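Local coordinates for kallikrein-10 (Homo sapiens, PDB 5LPE), which belongs to the kallikrein serine peptidases, adopts a zymogen-like state, is inhibited by zinc and acts as a tumour suppressor in breast and prostate cancer, at residues 25-30 with 184-189; 17-22 with 50-55. One frame throughout, in Å; residues are numbered along the deposited sequence.

Interaction 1. Residues 25-30 with 184-189; sequences LSFHCA and QSDSGG
The ring of Phe27 reaches across to Asp186, its CZ lying 4.3 Å from Asp186 OD1 and approaching obliquely. With CG anti to the backbone N (chi1 -173°), the ring also lies beside its own strand, where the backbone N of Cys29 lies over one face, toward the rim. The carboxylate takes its polar partners outside the two segments, OD1 from the hydroxyl of Thr134 and OD2 from the backbone N of Trp132. In active trypsin-like proteases the corresponding aspartate binds the new N-terminal amine, so these alternative bonds are consistent with a zymogen-like state.

Further along, Cys29 sits alongside Ser187, which by similarity is the nucleophile of the charge relay system. Cys29 CB lies 3.2 Å from Ser187 O, and Cys29 SG, held in the disulfide to Cys45, 3.7 Å from Ser187 OG. That hydroxyl points away from its own backbone N and is hydrogen-bonded to NE2 of His44.

At Ala30 the two backbones are joined: Ala30 N donates to Ser187 O at 2.5 Å, the nitrogen lying nearly in line with the carbonyl, though the N-H is bent to 150°. The methyl group points into the loop, with Asp186 CB at 3.8 Å and Gly189 N at 3.6 Å from Ala30 CB. Ala30 O receives a CA-H...O contact from Gly188 CA at 3.2 Å; a beta carbon on Gly188 would run into this same oxygen.

Residues 184-189 are the end of the loop between strands 171-176 and 190-193 of the second barrel, carrying Ser187 and laid against strand 26-35 of the first, with strand 18-23 flanking that strand within its sheet.

Interaction 2. Residues 17-22 with 50-55; sequences WQVSLF and LWARVG
Phe22 and Trp51 stack across the antiparallel strand pair 18-22 and 51-54, which closes the first beta-barrel of the trypsin fold. Their rings form an offset stack, the Phe22 ring and the six-membered ring of Trp51 having centroids 4.7 Å apart and planes 24° from parallel. Phe22 CB sits over the five-membered ring, 3.6 Å from its centroid, in a CH-pi contact. The indole is swung back over the neighbouring strand by a first torsion of 57°, and its NE1 is held by Gly24 O. With an alanine here in place of Trp51, the Phe22 ring would probably lose its stacking partner and Gly24 O the NE1 donor.

On the same side of the sheet, the edge of the Phe22 ring meets Arg53 CB. The other side carries Val19, Leu21, Ala52 and Val54: Val19 and Val54 run side by side, and Leu21 CD2 packs on the Ala52 methyl carbon CB at 3.6 Å. At the end of the pair Leu50 crosses Leu21 at about a right angle.

Paired backbone bonds link Ser20 with Arg53 and Phe22 with Trp51. The ladder ends in a weak bond, Gly55 N to Gln18 O, at 3.3 Å.

From the N terminus, residues 17-22 come first and turn directly into 25-30, so the two contacts start on adjacent strands of one hairpin. Leu21 is backbone-bonded to both His28 and Cys29, a classic beta bulge, and this couples the two contacts. The chain next reaches 50-55, where interaction 2 closes a short loop and seals the first barrel by joining its end strands. Only much later, after the first three strands of the second barrel, does 184-189 return to 25-30, and interaction 1 closes a long loop between the barrels. The segments alternate along the chain, so the two loops cross, and the hairpin links barrel closure to the active-site cleft.

Interaction 1. Residues 25-30 with 184-189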
# COMPACT_ATOMS: atom_id res chain seq x y z
N LEU A 25 -16.49 13.05 1.15
CA LEU A 25 -16.97 12.22 0.05
C LEU A 25 -15.87 11.95 -0.98
O LEU A 25 -16.16 11.41 -2.06
CB LEU A 25 -18.19 12.88 -0.62
CG LEU A 25 -19.53 12.90 0.12
CD1 LEU A 25 -19.96 11.49 0.54
CD2 LEU A 25 -19.52 13.86 1.33
N SER A 26 -14.64 12.33 -0.67
CA SER A 26 -13.55 12.37 -1.64
C SER A 26 -12.56 11.23 -1.43
O SER A 26 -12.30 10.82 -0.29
CB SER A 26 -12.81 13.70 -1.54
OG SER A 26 -11.59 13.63 -2.22
N PHE A 27 -12.01 10.73 -2.53
CA PHE A 27 -10.97 9.72 -2.45
C PHE A 27 -9.69 10.30 -1.87
O PHE A 27 -9.33 11.44 -2.15
CB PHE A 27 -10.67 9.15 -3.82
CG PHE A 27 -9.72 7.99 -3.80
CD1 PHE A 27 -10.19 6.71 -3.54
CD2 PHE A 27 -8.36 8.17 -4.03
CE1 PHE A 27 -9.33 5.63 -3.52
CE2 PHE A 27 -7.49 7.09 -4.01
CZ PHE A 27 -7.97 5.82 -3.76
N HIS A 28 -9.00 9.51 -1.06
CA HIS A 28 -7.78 10.00 -0.44
C HIS A 28 -6.62 9.05 -0.69
O HIS A 28 -5.64 9.42 -1.35
CB HIS A 28 -7.99 10.21 1.06
CG HIS A 28 -7.10 11.26 1.65
ND1 HIS A 28 -7.26 12.60 1.39
CD2 HIS A 28 -6.05 11.16 2.50
CE1 HIS A 28 -6.35 13.29 2.06
NE2 HIS A 28 -5.60 12.44 2.74
N CYS A 29 -6.71 7.84 -0.17
CA CYS A 29 -5.60 6.91 -0.27
C CYS A 29 -6.12 5.49 -0.43
O CYS A 29 -7.29 5.20 -0.17
CB CYS A 29 -4.70 6.97 0.96
SG CYS A 29 -3.58 8.37 0.91
N ALA A 30 -5.23 4.62 -0.85
CA ALA A 30 -5.49 3.20 -0.73
C ALA A 30 -4.86 2.69 0.55
O ALA A 30 -4.15 3.42 1.25
CB ALA A 30 -4.97 2.45 -1.96
N GLN A 184 -1.20 4.47 -12.55
CA GLN A 184 -2.34 3.64 -12.24
C GLN A 184 -2.39 3.16 -10.79
O GLN A 184 -3.44 2.69 -10.36
CB GLN A 184 -2.40 2.45 -13.19
CG GLN A 184 -3.31 2.74 -14.37
CD GLN A 184 -4.08 1.53 -14.81
OE1 GLN A 184 -3.65 0.79 -15.70
NE2 GLN A 184 -5.24 1.31 -14.19
N SER A 185 -1.30 3.29 -10.02
CA SER A 185 -1.37 3.01 -8.59
C SER A 185 -2.07 4.17 -7.88
O SER A 185 -2.42 5.17 -8.50
CB SER A 185 0.02 2.78 -8.03
OG SER A 185 0.71 4.01 -7.99
N ASP A 186 -2.29 4.03 -6.59
CA ASP A 186 -2.95 5.01 -5.83
C ASP A 186 -2.00 5.67 -4.86
O ASP A 186 -1.10 6.34 -5.27
CB ASP A 186 -4.15 4.37 -5.18
CG ASP A 186 -5.06 3.69 -6.19
OD1 ASP A 186 -5.64 4.34 -7.03
OD2 ASP A 186 -5.22 2.48 -6.16
N SER A 187 -2.17 5.53 -3.57
CA SER A 187 -1.28 6.15 -2.60
C SER A 187 -1.70 5.38 -1.41
O SER A 187 -2.84 5.36 -1.10
CB SER A 187 -1.58 7.63 -2.45
OG SER A 187 -0.78 8.27 -1.49
N GLY A 188 -0.79 4.69 -0.77
CA GLY A 188 -1.11 3.85 0.34
C GLY A 188 -1.33 2.44 -0.12
O GLY A 188 -1.44 1.58 0.67
N GLY A 189 -1.38 2.24 -1.42
CA GLY A 189 -1.59 0.97 -2.05
C GLY A 189 -0.57 -0.06 -1.72
O GLY A 189 0.53 0.28 -1.44

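Interaction 2. Residues 17-22 with 50-55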
# COMPACT_ATOMS: atom_id res chain seq x y z
N TRP A 17 -8.03 -7.89 0.02
CA TRP A 17 -7.49 -6.98 1.02
C TRP A 17 -7.42 -5.53 0.54
O TRP A 17 -7.04 -4.66 1.32
CB TRP A 17 -6.08 -7.44 1.38
CG TRP A 17 -5.29 -7.74 0.12
CD1 TRP A 17 -4.72 -6.83 -0.72
CD2 TRP A 17 -5.03 -9.03 -0.46
NE1 TRP A 17 -4.11 -7.47 -1.77
CE2 TRP A 17 -4.28 -8.82 -1.63
CE3 TRP A 17 -5.34 -10.33 -0.09
CZ2 TRP A 17 -3.85 -9.86 -2.43
CZ3 TRP A 17 -4.91 -11.36 -0.88
CH2 TRP A 17 -4.17 -11.12 -2.04
N GLN A 18 -7.74 -5.27 -0.72
CA GLN A 18 -7.71 -3.90 -1.24
C GLN A 18 -8.72 -3.02 -0.51
O GLN A 18 -9.87 -3.41 -0.31
CB GLN A 18 -8.01 -3.91 -2.74
CG GLN A 18 -7.53 -2.68 -3.48
CD GLN A 18 -6.02 -2.61 -3.59
OE1 GLN A 18 -5.31 -3.52 -3.14
NE2 GLN A 18 -5.51 -1.54 -4.23
N VAL A 19 -8.28 -1.82 -0.13
CA VAL A 19 -9.09 -0.88 0.66
C VAL A 19 -8.96 0.50 0.04
O VAL A 19 -7.84 0.97 -0.21
CB VAL A 19 -8.66 -0.84 2.14
CG1 VAL A 19 -9.46 0.22 2.88
CG2 VAL A 19 -8.84 -2.21 2.81
N SER A 20 -10.10 1.16 -0.18
CA SER A 20 -10.13 2.56 -0.58
C SER A 20 -10.51 3.41 0.62
O SER A 20 -11.48 3.10 1.32
CB SER A 20 -11.12 2.79 -1.72
OG SER A 20 -12.28 2.01 -1.56
N LEU A 21 -9.75 4.47 0.87
CA LEU A 21 -9.96 5.35 2.00
C LEU A 21 -10.49 6.68 1.50
O LEU A 21 -9.94 7.27 0.56
CB LEU A 21 -8.66 5.57 2.79
CG LEU A 21 -8.15 4.38 3.58
CD1 LEU A 21 -6.73 4.61 4.03
CD2 LEU A 21 -9.04 4.13 4.77
N PHE A 22 -11.57 7.15 2.11
CA PHE A 22 -12.17 8.41 1.72
C PHE A 22 -12.12 9.40 2.86
O PHE A 22 -12.31 9.03 4.03
CB PHE A 22 -13.61 8.21 1.27
CG PHE A 22 -13.74 7.43 0.01
CD1 PHE A 22 -13.80 6.05 0.04
CD2 PHE A 22 -13.79 8.06 -1.21
CE1 PHE A 22 -13.92 5.32 -1.12
CE2 PHE A 22 -13.90 7.34 -2.38
CZ PHE A 22 -13.96 5.97 -2.33
N LEU A 50 -10.97 9.72 8.21
CA LEU A 50 -11.06 8.83 7.05
C LEU A 50 -12.14 7.79 7.26
O LEU A 50 -12.60 7.53 8.38
CB LEU A 50 -9.73 8.13 6.78
CG LEU A 50 -8.57 8.96 6.24
CD1 LEU A 50 -7.41 8.05 5.87
CD2 LEU A 50 -9.02 9.78 5.05
N TRP A 51 -12.55 7.17 6.15
CA TRP A 51 -13.41 6.00 6.21
C TRP A 51 -13.07 5.06 5.06
O TRP A 51 -12.65 5.50 3.98
CB TRP A 51 -14.90 6.39 6.20
CG TRP A 51 -15.37 7.22 5.04
CD1 TRP A 51 -15.27 8.57 4.91
CD2 TRP A 51 -16.05 6.74 3.86
NE1 TRP A 51 -15.83 8.97 3.71
CE2 TRP A 51 -16.32 7.87 3.05
CE3 TRP A 51 -16.45 5.48 3.41
CZ2 TRP A 51 -16.97 7.77 1.82
CZ3 TRP A 51 -17.10 5.39 2.17
CH2 TRP A 51 -17.34 6.53 1.39
N ALA A 52 -13.26 3.76 5.30
CA ALA A 52 -12.66 2.70 4.50
C ALA A 52 -13.73 1.86 3.83
O ALA A 52 -14.57 1.26 4.50
CB ALA A 52 -11.78 1.81 5.38
N ARG A 53 -13.67 1.80 2.49
CA ARG A 53 -14.46 0.85 1.71
C ARG A 53 -13.59 -0.37 1.43
O ARG A 53 -12.55 -0.26 0.78
CB ARG A 53 -14.94 1.47 0.40
CG ARG A 53 -16.10 0.68 -0.21
CD ARG A 53 -16.60 1.24 -1.53
NE ARG A 53 -16.42 0.26 -2.60
CZ ARG A 53 -15.42 0.29 -3.48
NH1 ARG A 53 -15.32 -0.65 -4.42
NH2 ARG A 53 -14.51 1.26 -3.42
N VAL A 54 -14.02 -1.53 1.90
CA VAL A 54 -13.20 -2.74 1.80
C VAL A 54 -13.82 -3.72 0.81
O VAL A 54 -15.04 -3.73 0.60
CB VAL A 54 -12.99 -3.40 3.17
CG1 VAL A 54 -12.27 -2.45 4.11
CG2 VAL A 54 -14.31 -3.84 3.76
N GLY A 55 -12.97 -4.51 0.17
CA GLY A 55 -13.44 -5.62 -0.65
C GLY A 55 -13.63 -5.42 -2.14
O GLY A 55 -14.14 -4.40 -2.62